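Protein angel homolog 2 (Homo sapiens, PDB 6RW0) hydrolyses 2',3'-cyclic phosphates as a phosphatase of the CCR4 family, and probably binds the 3' untranslated regions of mRNA. Local coordinates at residues Cys234-Ser239 and Thr362-Phe367; Val352-Ser357 and Ser416-Leu421. All coordinates share one frame; numbering follows the deposited sequence.

Contact 1: Cys234-Ser239 and Thr362-Phe367; sequences CGDFNS and TVDYIF
Val-363 packs beside Asp-236, its CG2 resting 3.6 Å from Asp-236 OD1, while its carbonyl O takes the backbone N-H of Phe-237 at 2.9 Å, just where strand 231-236 gives way to the loop. Asp-364 sits opposite Asp-236 in a non-hydrogen-bonded antiparallel pair. Its OD1 lies 3.3 Å from Asp-236 CB, the carboxylate planes are 64° apart, and its OD2 is engaged by Thr-353 and His-418. With CG anti to the backbone N (chi1 180°), Asp-236 swings its carboxylate over the turn, where OD1 accepts from Asn-238 N at 3.0 Å, an Asx turn, and OD2 meets Asn-58. An alanine here would remove both acceptors, probably leaving Asn-58 without its mate and the loop at Asn-238 freer to move. Tyr-365 pairs through its backbone N and O with Gly-235, whose backbone angles would jam a CB against the preceding carbonyl. Beyond them Tyr-365 OH donates to Ser-239 O at 2.7 Å, close to the plane of its own ring. Ile-366 brings CG1 to 3.9 Å from Cys-234 SG. Phe-367 finally turns its ring edge toward one face of Phe-237, centroids 5.6 Å apart and planes at 86°, a T-shaped pair with helix 244-251 packed alongside. The chemistry therefore divides: the rings of Phe-237, Tyr-365 and Phe-367 pack together on the side where that helix lies, whereas the two aspartates gather on the opposite face of the sheet, the side chain of Asp-236 about 5 Å from the bound magnesium, consistent with a place in the active-site wall of this nuclease and phosphatase fold.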
# COMPACT_ATOMS: atom_id res chain seq x y z
N CYS A 234 -4.21 0.47 2.38
CA CYS A 234 -3.48 0.98 1.23
C CYS A 234 -2.04 0.50 1.25
O CYS A 234 -1.49 0.15 2.30
CB CYS A 234 -3.41 2.50 1.28
SG CYS A 234 -5.00 3.33 1.22
N GLY A 235 -1.41 0.56 0.10
CA GLY A 235 0.04 0.50 0.11
C GLY A 235 0.63 -0.03 -1.17
O GLY A 235 -0.06 -0.31 -2.15
N ASP A 236 1.95 -0.18 -1.12
CA ASP A 236 2.76 -0.80 -2.16
C ASP A 236 3.06 -2.20 -1.64
O ASP A 236 3.85 -2.39 -0.71
CB ASP A 236 4.02 0.02 -2.40
CG ASP A 236 4.91 -0.58 -3.47
OD1 ASP A 236 4.76 -1.77 -3.79
OD2 ASP A 236 5.80 0.15 -3.98
N PHE A 237 2.39 -3.19 -2.23
CA PHE A 237 2.49 -4.59 -1.81
C PHE A 237 3.54 -5.36 -2.60
O PHE A 237 3.79 -6.53 -2.30
CB PHE A 237 1.11 -5.28 -1.87
CG PHE A 237 0.14 -4.75 -0.84
CD1 PHE A 237 -0.48 -3.52 -1.00
CD2 PHE A 237 -0.11 -5.48 0.31
CE1 PHE A 237 -1.32 -3.02 -0.05
CE2 PHE A 237 -0.98 -4.99 1.27
CZ PHE A 237 -1.58 -3.76 1.09
N ASN A 238 4.16 -4.72 -3.59
CA ASN A 238 5.17 -5.36 -4.43
C ASN A 238 4.69 -6.71 -4.93
O ASN A 238 5.45 -7.68 -5.04
CB ASN A 238 6.51 -5.44 -3.71
CG ASN A 238 7.34 -4.18 -3.91
OD1 ASN A 238 7.50 -3.70 -5.04
ND2 ASN A 238 7.87 -3.64 -2.84
N SER A 239 3.40 -6.78 -5.25
CA SER A 239 2.76 -8.00 -5.71
C SER A 239 1.72 -7.58 -6.73
O SER A 239 1.09 -6.53 -6.58
CB SER A 239 2.05 -8.71 -4.56
OG SER A 239 2.96 -9.05 -3.53
N THR A 362 1.12 -3.23 -11.91
CA THR A 362 0.39 -2.77 -10.73
C THR A 362 1.00 -3.46 -9.51
O THR A 362 1.04 -4.70 -9.46
CB THR A 362 -1.10 -3.12 -10.82
OG1 THR A 362 -1.80 -2.21 -11.67
CG2 THR A 362 -1.76 -3.06 -9.42
N VAL A 363 1.47 -2.66 -8.55
CA VAL A 363 1.89 -3.16 -7.24
C VAL A 363 1.24 -2.37 -6.10
O VAL A 363 1.42 -2.72 -4.94
CB VAL A 363 3.42 -3.16 -7.06
CG1 VAL A 363 4.04 -4.19 -7.98
CG2 VAL A 363 4.00 -1.76 -7.28
N ASP A 364 0.54 -1.30 -6.43
CA ASP A 364 -0.11 -0.44 -5.44
C ASP A 364 -1.61 -0.69 -5.45
O ASP A 364 -2.20 -0.92 -6.50
CB ASP A 364 0.13 1.03 -5.77
CG ASP A 364 1.59 1.38 -5.85
OD1 ASP A 364 2.22 1.54 -4.78
OD2 ASP A 364 2.14 1.47 -6.98
N TYR A 365 -2.22 -0.64 -4.26
CA TYR A 365 -3.63 -0.95 -4.10
C TYR A 365 -4.28 -0.07 -3.04
O TYR A 365 -3.64 0.39 -2.10
CB TYR A 365 -3.82 -2.42 -3.63
CG TYR A 365 -3.19 -3.41 -4.58
CD1 TYR A 365 -3.92 -3.90 -5.64
CD2 TYR A 365 -1.87 -3.81 -4.44
CE1 TYR A 365 -3.36 -4.79 -6.54
CE2 TYR A 365 -1.31 -4.70 -5.34
CZ TYR A 365 -2.05 -5.18 -6.39
OH TYR A 365 -1.49 -6.04 -7.28
N ILE A 366 -5.59 0.11 -3.19
CA ILE A 366 -6.47 0.52 -2.10
C ILE A 366 -7.49 -0.60 -1.93
O ILE A 366 -8.31 -0.83 -2.83
CB ILE A 366 -7.16 1.87 -2.35
CG1 ILE A 366 -6.16 3.01 -2.53
CG2 ILE A 366 -8.07 2.18 -1.15
CD1 ILE A 366 -6.76 4.34 -2.99
N PHE A 367 -7.42 -1.30 -0.81
CA PHE A 367 -8.40 -2.31 -0.44
C PHE A 367 -9.34 -1.72 0.60
O PHE A 367 -8.95 -0.85 1.38
CB PHE A 367 -7.71 -3.53 0.15
CG PHE A 367 -6.81 -4.26 -0.81
CD1 PHE A 367 -7.34 -5.07 -1.79
CD2 PHE A 367 -5.42 -4.20 -0.68
CE1 PHE A 367 -6.51 -5.78 -2.65
CE2 PHE A 367 -4.59 -4.91 -1.52
CZ PHE A 367 -5.13 -5.69 -2.51

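Contact 2: Val352-Ser357 and Ser416-Leu421; sequences VTTCHS and SDHLPL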
# COMPACT_ATOMS: atom_id res chain seq x y z
N VAL A 352 -1.35 -0.17 -14.88
CA VAL A 352 -0.08 -0.16 -14.16
C VAL A 352 -0.11 0.97 -13.15
O VAL A 352 -0.85 1.95 -13.30
CB VAL A 352 1.16 -0.05 -15.07
CG1 VAL A 352 1.17 -1.19 -16.08
CG2 VAL A 352 1.23 1.31 -15.75
N THR A 353 0.66 0.80 -12.07
CA THR A 353 0.84 1.83 -11.05
C THR A 353 2.29 2.27 -10.90
O THR A 353 2.56 3.20 -10.12
CB THR A 353 0.29 1.38 -9.68
OG1 THR A 353 1.08 0.31 -9.13
CG2 THR A 353 -1.15 0.94 -9.79
N THR A 354 3.23 1.65 -11.62
CA THR A 354 4.65 2.00 -11.58
C THR A 354 5.23 1.74 -12.96
O THR A 354 4.76 0.84 -13.67
CB THR A 354 5.36 1.21 -10.47
OG1 THR A 354 6.69 1.69 -10.30
CG2 THR A 354 5.43 -0.28 -10.79
N CYS A 355 6.22 2.54 -13.36
CA CYS A 355 6.77 2.39 -14.72
C CYS A 355 8.17 3.00 -14.81
O CYS A 355 8.32 4.18 -15.15
CB CYS A 355 5.88 3.01 -15.78
SG CYS A 355 6.48 2.79 -17.51
N HIS A 356 9.19 2.18 -14.59
CA HIS A 356 10.57 2.63 -14.77
C HIS A 356 11.30 1.73 -15.76
O HIS A 356 10.67 0.95 -16.47
CB HIS A 356 11.29 2.79 -13.43
CG HIS A 356 11.37 1.56 -12.60
ND1 HIS A 356 11.82 0.35 -13.08
CD2 HIS A 356 11.09 1.35 -11.28
CE1 HIS A 356 11.81 -0.55 -12.11
NE2 HIS A 356 11.37 0.04 -11.01
N SER A 357 12.62 1.83 -15.83
CA SER A 357 13.42 1.14 -16.87
C SER A 357 13.26 -0.37 -16.79
O SER A 357 13.45 -1.00 -17.80
CB SER A 357 14.87 1.54 -16.80
OG SER A 357 15.07 2.84 -17.34
N SER A 416 7.04 10.92 -9.39
CA SER A 416 7.38 9.64 -8.79
C SER A 416 7.43 8.57 -9.88
O SER A 416 6.91 8.77 -10.99
CB SER A 416 6.35 9.25 -7.72
OG SER A 416 6.62 7.94 -7.28
N ASP A 417 8.08 7.44 -9.58
CA ASP A 417 8.00 6.28 -10.46
C ASP A 417 6.71 5.48 -10.24
O ASP A 417 6.50 4.47 -10.92
CB ASP A 417 9.25 5.39 -10.43
CG ASP A 417 9.56 4.81 -9.07
OD1 ASP A 417 9.00 5.27 -8.07
OD2 ASP A 417 10.41 3.88 -9.03
N HIS A 418 5.84 5.94 -9.34
CA HIS A 418 4.50 5.39 -9.20
C HIS A 418 3.47 6.46 -9.52
O HIS A 418 3.75 7.66 -9.48
CB HIS A 418 4.22 4.90 -7.78
CG HIS A 418 5.08 3.77 -7.34
ND1 HIS A 418 4.58 2.52 -7.02
CD2 HIS A 418 6.42 3.69 -7.18
CE1 HIS A 418 5.58 1.73 -6.68
NE2 HIS A 418 6.71 2.41 -6.77
N LEU A 419 2.23 5.99 -9.84
CA LEU A 419 1.09 6.89 -9.92
C LEU A 419 0.31 6.89 -8.62
O LEU A 419 0.23 5.86 -7.94
CB LEU A 419 0.13 6.41 -11.01
CG LEU A 419 0.67 6.42 -12.43
CD1 LEU A 419 -0.33 5.77 -13.39
CD2 LEU A 419 0.98 7.82 -12.88
N PRO A 420 -0.29 8.02 -8.24
CA PRO A 420 -1.17 8.02 -7.06
C PRO A 420 -2.50 7.35 -7.37
O PRO A 420 -3.07 7.54 -8.44
CB PRO A 420 -1.35 9.50 -6.74
CG PRO A 420 -1.16 10.19 -8.06
CD PRO A 420 -0.14 9.37 -8.81
N LEU A 421 -3.00 6.59 -6.40
CA LEU A 421 -4.32 5.98 -6.45
C LEU A 421 -5.25 6.85 -5.62
O LEU A 421 -4.84 7.41 -4.60
CB LEU A 421 -4.26 4.57 -5.86
CG LEU A 421 -3.71 3.47 -6.76
CD1 LEU A 421 -2.26 3.69 -7.17
CD2 LEU A 421 -3.85 2.09 -6.08
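Two donors grip the carbonyl O of Asp-417: the backbone N of Cys-355 comes in nearly in line with the C=O at 3.1 Å, and the hydroxyl OG1 of Thr-354 reaches it from above the carbonyl plane at 2.9 Å. Thr-354 holds OG1 anti to its backbone nitrogen (chi1 -171°), which sets CB and OG1 over one face of the His-418 imidazole. Its CB stands 3.8 Å from the ring centroid in a CH-pi contact. On the neighbouring residue, Thr-353 O receives Leu-419 N at 2.8 Å, so the two backbones are bridged around Thr-354 and His-418. Next along, His-356 presents its CD2 edge to Asp-417 OD2 at 3.5 Å, ring and carboxylate 28° from coplanar; that oxygen is bonded to Tyr-72, and His-356 ND1 to Arg-358 N. Apolar contacts close the far end, with Thr-353 CG2 against Leu-421 CD1 at 4.0 Å. Val-352 O is buried here without a polar partner, facing Leu-419 CD1. Covered on a face by Thr-354 and held at ND1 by Asp-364, the imidazole of this SDH motif has its rotation well fixed, its side chain about 4 Å from the bound magnesium, consistent with an active-site role.

Both contacts are buried, but the centre of contact 1 lies about 4 Å from the centre of the chain and that of contact 2 about 13 Å. Contact 1 is regular antiparallel pairing between neighbouring strands of one sheet; contact 2 is a single bridge beside a beta bulge, joining strand 354-356 of that same sheet to the loop that enters strand 421-428 of the other. Asp-364 ties them together: its OD2 lies 2.7 Å from His-418 ND1 and equally near Thr-353 OG1, while Asp-236 OD2 approaches His-418 CE1. Aromatic packing fills one side of contact 1, whereas contact 2 relies on hydroxyl and backbone bonds, and their polar sides meet near the magnesium.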